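Local structure of desulfoferrodoxin (rbo) (Treponema pallidum subsp. pallidum str. Nichols, 1Y07) at residues B[5-9]-B[79-83]; B[37-41]-B[123-127]; B[50-54]-B[115-119]; B[72-78]-B[94-100]. The protein probably reduces superoxide to hydrogen peroxide at a mononuclear iron centre, as other superoxide reductases of the desulfoferrodoxin family do. One frame throughout, in Å; residues are numbered along the deposited sequence.

Interaction 1. Residues B[5-9]-B[79-83]; sequences LSFFL and AWVCL
Phe7 and Trp80 bring their rings together obliquely, planes at 34° and the centroids of the two six-membered rings 5.2 Å apart, with Phe7 CD2 only 3.4 Å from Trp80 CH2. Each ring is also touched at its edge: Cys82 SG lies near the plane of the Phe7 ring, a sulfur-aromatic contact at the rim, and Leu9 CD2 reaches the rim of the indole at Trp80 CZ2 (4.0 Å). Phe16 stacks on Trp80, and Tyr116 meets the Phe7 ring. This is face packing of the N-terminal hairpin, strands 5-9 and 16-20, on the four-stranded sheet of the immunoglobulin-like iron domain. The axes of strands 5-9 and 79-83 come within 10.4 Å, at 156°, nearly antiparallel, and no hydrogen bond joins them; alternate residues Leu5, Phe7 and Leu9 point at the sheet, where Trp80 and Cys82 answer them. Trp80 holds CG between its backbone N and carbonyl carbon (chi1 53°), which carries the indole toward strand 5-9, its six-membered ring against Phe7 and its CZ2 edge against Leu9. The contact is apolar and, apart from partly exposed Leu9, buried. At the Leu5 end the methyl CD1 comes to 3.8 Å from Cys82 SG.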
loop_
_atom_site.group_PDB
_atom_site.type_symbol
_atom_site.label_atom_id
_atom_site.label_comp_id
_atom_site.label_asym_id
_atom_site.label_seq_id
_atom_site.Cartn_x
_atom_site.Cartn_y
_atom_site.Cartn_z
ATOM N N LEU B 5 3.695 9.662 -3.266
ATOM C CA LEU B 5 2.373 9.069 -3.090
ATOM C C LEU B 5 1.249 10.030 -3.497
ATOM O O LEU B 5 1.276 11.212 -3.156
ATOM C CB LEU B 5 2.178 8.664 -1.634
ATOM C CG LEU B 5 2.933 7.428 -1.206
ATOM C CD1 LEU B 5 2.654 7.159 0.215
ATOM C CD2 LEU B 5 2.538 6.224 -2.042
ATOM N N SER B 6 0.285 9.516 -4.258
ATOM C CA SER B 6 -0.933 10.218 -4.539
ATOM C C SER B 6 -2.104 9.329 -4.174
ATOM O O SER B 6 -1.963 8.099 -4.121
ATOM C CB SER B 6 -1.035 10.579 -6.031
ATOM O OG SER B 6 -0.580 9.504 -6.866
ATOM N N PHE B 7 -3.247 9.980 -3.935
ATOM C CA PHE B 7 -4.459 9.335 -3.466
ATOM C C PHE B 7 -5.615 9.790 -4.291
ATOM O O PHE B 7 -5.767 10.981 -4.539
ATOM C CB PHE B 7 -4.674 9.677 -1.990
ATOM C CG PHE B 7 -3.479 9.351 -1.130
ATOM C CD1 PHE B 7 -2.516 10.326 -0.824
ATOM C CD2 PHE B 7 -3.299 8.061 -0.645
ATOM C CE1 PHE B 7 -1.390 9.990 -0.030
ATOM C CE2 PHE B 7 -2.183 7.740 0.131
ATOM C CZ PHE B 7 -1.243 8.717 0.431
ATOM N N PHE B 8 -6.420 8.836 -4.709
ATOM C CA PHE B 8 -7.586 9.068 -5.560
ATOM C C PHE B 8 -8.753 8.348 -4.865
ATOM O O PHE B 8 -8.707 7.133 -4.709
ATOM C CB PHE B 8 -7.352 8.473 -6.946
ATOM C CG PHE B 8 -6.072 8.945 -7.592
ATOM C CD1 PHE B 8 -4.863 8.421 -7.220
ATOM C CD2 PHE B 8 -6.095 9.925 -8.565
ATOM C CE1 PHE B 8 -3.685 8.863 -7.803
ATOM C CE2 PHE B 8 -4.918 10.376 -9.136
ATOM C CZ PHE B 8 -3.702 9.824 -8.743
ATOM N N LEU B 9 -9.796 9.089 -4.501
ATOM C CA LEU B 9 -10.846 8.559 -3.636
ATOM C C LEU B 9 -12.223 8.669 -4.276
ATOM O O LEU B 9 -12.628 9.744 -4.694
ATOM C CB LEU B 9 -10.839 9.295 -2.297
ATOM C CG LEU B 9 -9.474 9.666 -1.672
ATOM C CD1 LEU B 9 -9.705 10.525 -0.481
ATOM C CD2 LEU B 9 -8.699 8.478 -1.242
ATOM N N ALA B 79 -10.341 7.730 8.359
ATOM C CA ALA B 79 -10.628 6.497 7.628
ATOM C C ALA B 79 -9.451 5.555 7.619
ATOM O O ALA B 79 -9.608 4.353 7.821
ATOM C CB ALA B 79 -10.991 6.825 6.245
ATOM N N TRP B 80 -8.270 6.102 7.397
ATOM C CA TRP B 80 -7.071 5.287 7.226
ATOM C C TRP B 80 -5.828 6.147 7.432
ATOM O O TRP B 80 -5.890 7.392 7.386
ATOM C CB TRP B 80 -7.071 4.542 5.859
ATOM C CG TRP B 80 -7.289 5.404 4.606
ATOM C CD1 TRP B 80 -8.426 5.461 3.855
ATOM C CD2 TRP B 80 -6.345 6.278 3.960
ATOM N NE1 TRP B 80 -8.272 6.335 2.798
ATOM C CE2 TRP B 80 -7.009 6.858 2.833
ATOM C CE3 TRP B 80 -5.024 6.676 4.235
ATOM C CZ2 TRP B 80 -6.394 7.785 2.008
ATOM C CZ3 TRP B 80 -4.411 7.600 3.406
ATOM C CH2 TRP B 80 -5.082 8.118 2.292
ATOM N N VAL B 81 -4.709 5.475 7.648
ATOM C CA VAL B 81 -3.394 6.073 7.738
ATOM C C VAL B 81 -2.500 5.257 6.807
ATOM O O VAL B 81 -2.572 4.009 6.800
ATOM C CB VAL B 81 -2.819 6.025 9.192
ATOM C CG1 VAL B 81 -1.364 6.449 9.225
ATOM C CG2 VAL B 81 -3.701 6.874 10.120
ATOM N N CYS B 82 -1.698 5.956 6.035
ATOM C CA CYS B 82 -0.714 5.366 5.118
ATOM C C CYS B 82 0.684 5.786 5.600
ATOM O O CYS B 82 0.893 6.935 5.970
ATOM C CB CYS B 82 -0.989 5.850 3.701
ATOM S SG CYS B 82 0.228 5.384 2.473
ATOM N N LEU B 83 1.629 4.867 5.584
ATOM C CA LEU B 83 2.995 5.112 5.968
ATOM C C LEU B 83 3.881 4.838 4.807
ATOM O O LEU B 83 3.795 3.769 4.192
ATOM C CB LEU B 83 3.367 4.168 7.107
ATOM C CG LEU B 83 4.532 4.569 7.989
ATOM C CD1 LEU B 83 4.283 5.812 8.713
ATOM C CD2 LEU B 83 4.883 3.380 8.901
#

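Interaction 2. Residues B[37-41]-B[123-127]; sequences AVPVG and GVWSG
Val40 lies across Val124 and Ser126 and can be followed outward from its backbone. Its CA-H faces Val124 O at a CA-O distance of 3.1 Å, and its CB stands a little farther from the same oxygen. Of the two methyls, CG1 is turned opposite the backbone N (chi1 160°) and sits over Ser126, 3.6 Å from its N, a buried atom for which the model offers no partner; CG2 meets Val124 CG1 at 4.2 Å. The next residue supplies the hydrogen bond, Gly41 N to Val124 O at 2.7 Å, in the carbonyl plane. Gly41 also lies over the indole of Trp125, its CA 3.4 Å from the centroid of the six-membered ring and almost on the ring normal, a CH-pi contact. The iron ligand His50 stacks on the opposite face of that ring. Farther back, Val38 CG2 presses on Val124 CG2 at 3.4 Å, tighter than usual for two methyls. The loop thus runs along 123-127, the edge strand of the four-stranded sheet. With one oxygen gripped by N-H and CA-H, and an aromatic face covered by a bare glycine backbone, the loop is held by main-chain atoms and the methyls of Val38, Val40 and Val124 together.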
loop_
_atom_site.group_PDB
_atom_site.type_symbol
_atom_site.label_atom_id
_atom_site.label_comp_id
_atom_site.label_asym_id
_atom_site.label_seq_id
_atom_site.Cartn_x
_atom_site.Cartn_y
_atom_site.Cartn_z
ATOM N N ALA B 37 -6.016 13.422 -8.175
ATOM C CA ALA B 37 -5.234 13.325 -6.944
ATOM C C ALA B 37 -5.742 14.368 -5.968
ATOM O O ALA B 37 -5.839 15.584 -6.294
ATOM C CB ALA B 37 -3.771 13.574 -7.253
ATOM N N VAL B 38 -6.130 13.908 -4.781
ATOM C CA VAL B 38 -6.566 14.839 -3.736
ATOM C C VAL B 38 -5.359 15.648 -3.207
ATOM O O VAL B 38 -4.233 15.182 -3.209
ATOM C CB VAL B 38 -7.303 14.102 -2.579
ATOM C CG1 VAL B 38 -8.502 13.317 -3.092
ATOM C CG2 VAL B 38 -6.370 13.201 -1.866
ATOM N N PRO B 39 -5.543 16.903 -2.823
ATOM C CA PRO B 39 -4.440 17.626 -2.202
ATOM C C PRO B 39 -4.213 17.173 -0.760
ATOM O O PRO B 39 -5.085 16.536 -0.147
ATOM C CB PRO B 39 -4.926 19.056 -2.252
ATOM C CG PRO B 39 -6.371 18.944 -2.150
ATOM C CD PRO B 39 -6.751 17.738 -2.952
ATOM N N VAL B 40 -3.036 17.446 -0.239
ATOM C CA VAL B 40 -2.824 17.362 1.188
ATOM C C VAL B 40 -3.212 18.705 1.792
ATOM O O VAL B 40 -2.915 19.767 1.191
ATOM C CB VAL B 40 -1.358 17.063 1.523
ATOM C CG1 VAL B 40 -1.037 17.451 2.973
ATOM C CG2 VAL B 40 -1.056 15.572 1.306
ATOM N N GLY B 41 -3.847 18.693 2.967
ATOM C CA GLY B 41 -4.274 19.931 3.612
ATOM C C GLY B 41 -3.109 20.847 3.965
ATOM O O GLY B 41 -2.025 20.378 4.341
ATOM N N GLY B 123 -10.337 15.484 4.115
ATOM C CA GLY B 123 -9.348 15.024 3.145
ATOM C C GLY B 123 -7.999 14.543 3.702
ATOM O O GLY B 123 -7.883 14.192 4.881
ATOM N N VAL B 124 -6.968 14.527 2.854
ATOM C CA VAL B 124 -5.690 13.962 3.273
ATOM C C VAL B 124 -4.754 15.009 3.865
ATOM O O VAL B 124 -4.697 16.145 3.373
ATOM C CB VAL B 124 -4.947 13.267 2.107
ATOM C CG1 VAL B 124 -3.654 12.609 2.615
ATOM C CG2 VAL B 124 -5.869 12.280 1.394
ATOM N N TRP B 125 -4.001 14.579 4.878
ATOM C CA TRP B 125 -2.973 15.347 5.583
ATOM C C TRP B 125 -1.685 14.536 5.827
ATOM O O TRP B 125 -1.721 13.340 6.186
ATOM C CB TRP B 125 -3.508 15.848 6.945
ATOM C CG TRP B 125 -4.727 16.708 6.804
ATOM C CD1 TRP B 125 -6.006 16.295 6.530
ATOM C CD2 TRP B 125 -4.770 18.127 6.858
ATOM N NE1 TRP B 125 -6.846 17.377 6.431
ATOM C CE2 TRP B 125 -6.113 18.522 6.625
ATOM C CE3 TRP B 125 -3.817 19.105 7.100
ATOM C CZ2 TRP B 125 -6.515 19.858 6.646
ATOM C CZ3 TRP B 125 -4.203 20.434 7.105
ATOM C CH2 TRP B 125 -5.546 20.804 6.875
ATOM N N SER B 126 -0.536 15.169 5.660
ATOM C CA SER B 126 0.725 14.500 5.902
ATOM C C SER B 126 1.568 15.049 7.066
ATOM O O SER B 126 1.528 16.240 7.385
ATOM C CB SER B 126 1.570 14.489 4.635
ATOM O OG SER B 126 2.010 15.769 4.275
ATOM N N GLY B 127 2.326 14.149 7.687
ATOM C CA GLY B 127 3.179 14.469 8.810
ATOM C C GLY B 127 4.378 13.547 8.940
ATOM O O GLY B 127 4.384 12.431 8.399
#

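Interaction 3. Residues B[50-54]-B[115-119]; sequences HIPVV and AYEFC. With FE (Fe (III) ion), chain H.
Metal bonds come first: His50 NE2, at 2.3 Å, and Cys119 SG, at 2.1 Å, bind the same iron(III) ion, and His70, His76 and His122 complete the site. Four histidines and one cysteine are the hallmark of the superoxide reductase centre. With SG anti to the backbone N (chi1 163°), the thiolate of Cys119 reaches the metal; the sulfur lies near the plane of the His50 ring, 3.5 Å from NE2. The polar group is Glu117, whose chain bends at chi2 and brings OE1 to 2.6 Å from His50 O and alongside the imidazole edge, carboxylate and ring planes just 19° apart. A separation this short suggests a proton between the two oxygens, probably held by the carboxyl group. The other ring nitrogen, His50 ND1, is hydrogen-bonded to Ala46 O. Apolar contacts follow farther along: Ala115 CB packs on Val54 CG2 at 3.7 Å and, more loosely, on Pro52 CB. Pro52 CG also makes van der Waals contact with the backbone oxygen Ala115 O, at 3.6 Å. Here strands 52-54 and 115-119, whose axes approach to 7.4 Å, belong to the two facing sheets of an immunoglobulin-like beta sandwich. Iron at NE2 and Ala46 O at ND1 fix the rotation of the imidazole, while the sulfur probably donates electron density to the iron, as in related reductases.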
loop_
_atom_site.group_PDB
_atom_site.type_symbol
_atom_site.label_atom_id
_atom_site.label_comp_id
_atom_site.label_asym_id
_atom_site.label_seq_id
_atom_site.Cartn_x
_atom_site.Cartn_y
_atom_site.Cartn_z
ATOM N N HIS B 50 -5.665 17.308 12.463
ATOM C CA HIS B 50 -5.475 16.521 11.218
ATOM C C HIS B 50 -4.057 16.105 10.841
ATOM O O HIS B 50 -3.915 15.075 10.172
ATOM C CB HIS B 50 -6.153 17.180 9.986
ATOM C CG HIS B 50 -7.654 17.156 10.039
ATOM N ND1 HIS B 50 -8.396 18.190 10.592
ATOM C CD2 HIS B 50 -8.545 16.204 9.656
ATOM C CE1 HIS B 50 -9.679 17.866 10.542
ATOM N NE2 HIS B 50 -9.793 16.638 10.030
ATOM N N ILE B 51 -3.017 16.848 11.246
ATOM C CA ILE B 51 -1.643 16.414 10.945
ATOM C C ILE B 51 -1.229 15.177 11.765
ATOM O O ILE B 51 -1.258 15.233 12.992
ATOM C CB ILE B 51 -0.622 17.556 11.141
ATOM C CG1 ILE B 51 -0.866 18.631 10.089
ATOM C CG2 ILE B 51 0.819 17.015 11.106
ATOM C CD1 ILE B 51 0.086 19.695 10.145
ATOM N N PRO B 52 -0.793 14.098 11.101
ATOM C CA PRO B 52 -0.360 12.884 11.786
ATOM C C PRO B 52 0.926 13.124 12.585
ATOM O O PRO B 52 1.862 13.784 12.094
ATOM C CB PRO B 52 -0.171 11.846 10.640
ATOM C CG PRO B 52 -0.157 12.572 9.430
ATOM C CD PRO B 52 -0.673 13.956 9.646
ATOM N N VAL B 53 0.908 12.666 13.838
ATOM C CA VAL B 53 2.062 12.649 14.700
ATOM C C VAL B 53 2.638 11.250 14.682
ATOM O O VAL B 53 1.923 10.298 14.949
ATOM C CB VAL B 53 1.677 13.074 16.174
ATOM C CG1 VAL B 53 2.792 12.756 17.184
ATOM C CG2 VAL B 53 1.301 14.556 16.234
ATOM N N VAL B 54 3.938 11.148 14.409
ATOM C CA VAL B 54 4.642 9.874 14.305
ATOM C C VAL B 54 5.526 9.649 15.536
ATOM O O VAL B 54 6.244 10.539 15.964
ATOM C CB VAL B 54 5.475 9.809 12.959
ATOM C CG1 VAL B 54 6.199 8.494 12.816
ATOM C CG2 VAL B 54 4.546 10.061 11.757
ATOM N N ALA B 115 4.015 9.982 7.040
ATOM C CA ALA B 115 2.696 9.446 7.319
ATOM C C ALA B 115 1.654 10.332 6.684
ATOM O O ALA B 115 1.862 11.536 6.605
ATOM C CB ALA B 115 2.458 9.337 8.810
ATOM N N TYR B 116 0.528 9.728 6.288
ATOM C CA TYR B 116 -0.602 10.373 5.608
ATOM C C TYR B 116 -1.871 9.845 6.246
ATOM O O TYR B 116 -1.928 8.695 6.546
ATOM C CB TYR B 116 -0.630 10.081 4.099
ATOM C CG TYR B 116 0.695 10.289 3.396
ATOM C CD1 TYR B 116 1.693 9.335 3.496
ATOM C CD2 TYR B 116 0.961 11.457 2.671
ATOM C CE1 TYR B 116 2.922 9.498 2.869
ATOM C CE2 TYR B 116 2.187 11.620 2.025
ATOM C CZ TYR B 116 3.165 10.632 2.156
ATOM O OH TYR B 116 4.427 10.747 1.586
ATOM N N GLU B 117 -2.852 10.715 6.504
ATOM C CA GLU B 117 -4.160 10.297 7.074
ATOM C C GLU B 117 -5.266 10.909 6.259
ATOM O O GLU B 117 -5.123 12.029 5.773
ATOM C CB GLU B 117 -4.302 10.663 8.554
ATOM C CG GLU B 117 -4.402 12.147 8.843
ATOM C CD GLU B 117 -5.814 12.744 8.753
ATOM O OE1 GLU B 117 -5.965 13.967 8.975
ATOM O OE2 GLU B 117 -6.771 12.049 8.426
ATOM N N PHE B 118 -6.357 10.180 6.078
ATOM C CA PHE B 118 -7.545 10.685 5.402
ATOM C C PHE B 118 -8.726 10.860 6.358
ATOM O O PHE B 118 -9.176 9.890 6.973
ATOM C CB PHE B 118 -7.971 9.707 4.277
ATOM C CG PHE B 118 -9.235 10.147 3.537
ATOM C CD1 PHE B 118 -9.237 11.293 2.768
ATOM C CD2 PHE B 118 -10.406 9.407 3.619
ATOM C CE1 PHE B 118 -10.386 11.701 2.119
ATOM C CE2 PHE B 118 -11.562 9.822 2.949
ATOM C CZ PHE B 118 -11.548 10.950 2.214
ATOM N N CYS B 119 -9.229 12.092 6.438
ATOM C CA CYS B 119 -10.475 12.376 7.143
ATOM C C CYS B 119 -11.630 12.426 6.126
ATOM O O CYS B 119 -11.513 12.988 5.049
ATOM C CB CYS B 119 -10.356 13.680 7.906
ATOM S SG CYS B 119 -11.963 14.373 8.404
HETATM FE FE FE H . -11.922 15.902 9.904
#

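Interaction 4. Residues B[72-78]-B[94-100]; sequences MTPEHYI and LPVDGAP. With FE (Fe (III) ion), chain H.
Met72 lays its side chain over the loop 94-100, CG 3.8 Å from Pro100 CB and the methyl CE 3.4 Å from Pro95 O. Kinks at chi2 (-69°) and chi3 (-71°) curl the chain, so that CE also meets Leu94 CB while SD returns to its own segment and accepts a weak hydrogen bond from Ile78 N, 3.4 Å away. Next along, Val96 reaches back the other way. Its CG2 touches Tyr77 CB at 3.7 Å, beside the start of the phenol ring, and lies near Thr73 O; Val96 is carried there by a type I turn from Pro95 to Gly98, closed by Gly98 N to Pro95 O. Both segments are loops at the surface of the immunoglobulin-like domain: 72-78 leads into strand 78-85 of the four-stranded sheet, and 94-100 passes from the neighbouring strand 88-93 across to 101-105 of the three-stranded one. Where strands 78-85 and 88-93 meet the two loops, Ile78 and Leu94 lie side by side pointing the same way, CG2 of the first 4.1 Å from CD2 of the second. A water donates to both backbone oxygens there, 2.7 Å from Ile78 O and 2.7 Å from Leu94 O. Between Thr73 and Tyr77 the segment turns toward the iron. His76 NE2 binds it at 2.1 Å, and His76 O takes hydrogen bonds from both the N and OG1 of Thr73, which reach it from the same face of its carbonyl plane and hold the bend Thr73-His76 shut.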
loop_
_atom_site.group_PDB
_atom_site.type_symbol
_atom_site.label_atom_id
_atom_site.label_comp_id
_atom_site.label_asym_id
_atom_site.label_seq_id
_atom_site.Cartn_x
_atom_site.Cartn_y
_atom_site.Cartn_z
ATOM N N MET B 72 -13.637 10.454 16.082
ATOM C CA MET B 72 -13.901 9.164 15.511
ATOM C C MET B 72 -15.383 8.810 15.750
ATOM O O MET B 72 -15.732 8.044 16.686
ATOM C CB MET B 72 -12.954 8.136 16.130
ATOM C CG MET B 72 -11.482 8.375 15.849
ATOM S SD MET B 72 -11.065 8.093 14.136
ATOM C CE MET B 72 -11.186 6.393 14.025
ATOM N N THR B 73 -16.240 9.417 14.924
ATOM C CA THR B 73 -17.694 9.190 14.908
ATOM C C THR B 73 -18.159 8.791 13.517
ATOM O O THR B 73 -17.458 9.040 12.547
ATOM C CB THR B 73 -18.453 10.486 15.282
ATOM O OG1 THR B 73 -18.390 11.421 14.193
ATOM C CG2 THR B 73 -17.803 11.203 16.453
ATOM N N PRO B 74 -19.365 8.237 13.381
ATOM C CA PRO B 74 -19.823 7.799 12.050
ATOM C C PRO B 74 -19.898 8.929 11.008
ATOM O O PRO B 74 -19.747 8.668 9.822
ATOM C CB PRO B 74 -21.218 7.218 12.327
ATOM C CG PRO B 74 -21.223 6.913 13.800
ATOM C CD PRO B 74 -20.386 8.001 14.423
ATOM N N GLU B 75 -20.111 10.166 11.444
ATOM C CA GLU B 75 -20.294 11.297 10.509
ATOM C C GLU B 75 -18.966 12.008 10.190
ATOM O O GLU B 75 -18.819 12.652 9.141
ATOM C CB GLU B 75 -21.308 12.302 11.074
ATOM C CG GLU B 75 -22.629 11.693 11.557
ATOM C CD GLU B 75 -22.564 11.090 12.967
ATOM O OE1 GLU B 75 -22.262 11.814 13.939
ATOM O OE2 GLU B 75 -22.829 9.879 13.113
ATOM N N HIS B 76 -18.020 11.876 11.114
ATOM C CA HIS B 76 -16.721 12.517 11.060
ATOM C C HIS B 76 -15.646 11.640 11.698
ATOM O O HIS B 76 -15.611 11.453 12.920
ATOM C CB HIS B 76 -16.798 13.849 11.765
ATOM C CG HIS B 76 -15.633 14.735 11.511
ATOM N ND1 HIS B 76 -15.334 15.806 12.322
ATOM C CD2 HIS B 76 -14.690 14.720 10.535
ATOM C CE1 HIS B 76 -14.266 16.423 11.852
ATOM N NE2 HIS B 76 -13.849 15.779 10.773
ATOM N N TYR B 77 -14.770 11.089 10.862
ATOM C CA TYR B 77 -13.801 10.082 11.313
ATOM C C TYR B 77 -12.523 10.082 10.468
ATOM O O TYR B 77 -12.525 10.548 9.316
ATOM C CB TYR B 77 -14.452 8.693 11.253
ATOM C CG TYR B 77 -14.995 8.325 9.895
ATOM C CD1 TYR B 77 -14.195 7.668 8.980
ATOM C CD2 TYR B 77 -16.292 8.654 9.507
ATOM C CE1 TYR B 77 -14.667 7.342 7.704
ATOM C CE2 TYR B 77 -16.776 8.335 8.224
ATOM C CZ TYR B 77 -15.953 7.670 7.330
ATOM O OH TYR B 77 -16.374 7.308 6.062
ATOM N N ILE B 78 -11.448 9.543 11.039
ATOM C CA ILE B 78 -10.234 9.205 10.257
ATOM C C ILE B 78 -10.408 7.811 9.673
ATOM O O ILE B 78 -10.550 6.816 10.391
ATOM C CB ILE B 78 -8.962 9.249 11.124
ATOM C CG1 ILE B 78 -8.825 10.598 11.850
ATOM C CG2 ILE B 78 -7.753 8.966 10.255
ATOM C CD1 ILE B 78 -9.027 11.811 10.939
ATOM N N LEU B 94 -8.683 2.519 9.895
ATOM C CA LEU B 94 -8.944 2.644 11.337
ATOM C C LEU B 94 -10.408 2.238 11.710
ATOM O O LEU B 94 -11.340 2.679 11.051
ATOM C CB LEU B 94 -8.751 4.115 11.725
ATOM C CG LEU B 94 -7.328 4.453 12.189
ATOM C CD1 LEU B 94 -6.308 4.428 11.082
ATOM C CD2 LEU B 94 -7.311 5.819 12.817
ATOM N N PRO B 95 -10.618 1.388 12.725
ATOM C CA PRO B 95 -11.979 1.112 13.223
ATOM C C PRO B 95 -12.617 2.416 13.654
ATOM O O PRO B 95 -11.988 3.161 14.424
ATOM C CB PRO B 95 -11.725 0.186 14.420
ATOM C CG PRO B 95 -10.447 -0.488 14.065
ATOM C CD PRO B 95 -9.625 0.591 13.446
ATOM N N VAL B 96 -13.811 2.696 13.131
ATOM C CA VAL B 96 -14.469 4.007 13.326
ATOM C C VAL B 96 -14.801 4.275 14.798
ATOM O O VAL B 96 -14.857 5.437 15.236
ATOM C CB VAL B 96 -15.747 4.151 12.468
ATOM C CG1 VAL B 96 -16.897 3.308 13.042
ATOM C CG2 VAL B 96 -16.158 5.631 12.369
ATOM N N ASP B 97 -14.985 3.193 15.560
ATOM C CA ASP B 97 -15.298 3.319 16.990
ATOM C C ASP B 97 -14.096 3.147 17.950
ATOM O O ASP B 97 -14.258 2.994 19.164
ATOM C CB ASP B 97 -16.449 2.381 17.352
ATOM C CG ASP B 97 -16.170 0.938 17.001
ATOM O OD1 ASP B 97 -15.272 0.670 16.152
ATOM O OD2 ASP B 97 -16.809 -0.001 17.538
ATOM N N GLY B 98 -12.892 3.215 17.403
ATOM C CA GLY B 98 -11.677 3.174 18.185
ATOM C C GLY B 98 -11.077 4.561 18.262
ATOM O O GLY B 98 -11.732 5.576 17.964
ATOM N N ALA B 99 -9.797 4.609 18.607
ATOM C CA ALA B 99 -9.118 5.887 18.723
ATOM C C ALA B 99 -8.565 6.301 17.354
ATOM O O ALA B 99 -8.394 5.458 16.454
ATOM C CB ALA B 99 -8.009 5.749 19.704
ATOM N N PRO B 100 -8.236 7.574 17.209
ATOM C CA PRO B 100 -7.645 8.058 15.958
ATOM C C PRO B 100 -6.165 7.771 15.954
ATOM O O PRO B 100 -5.371 8.684 15.938
ATOM C CB PRO B 100 -7.926 9.572 16.008
ATOM C CG PRO B 100 -7.870 9.873 17.474
ATOM C CD PRO B 100 -8.421 8.662 18.186
HETATM FE FE FE H . -11.922 15.902 9.904
HETATM O O HOH W 1 -12.547 5.079 10.872
#

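From the N terminus, the hairpin strand 5-9 first closes a long loop onto 79-83 in interaction 1, tying the N-terminal region to the four-stranded sheet. The chain then runs through 37-41, which meets the last strand, 123-127, in interaction 2, so interactions 1 and 2 cross. Interaction 3 lies within the span of interaction 2, pairing 50-54 with 115-119 across the sandwich, and interaction 4 lies within both spans, joining 72-78 to 94-100. Interaction 1 crosses these two as well. Strands 79-83, 115-119 and 123-127 belong to one sheet, linking interactions 1, 2 and 3, while the iron joins interactions 3 and 4.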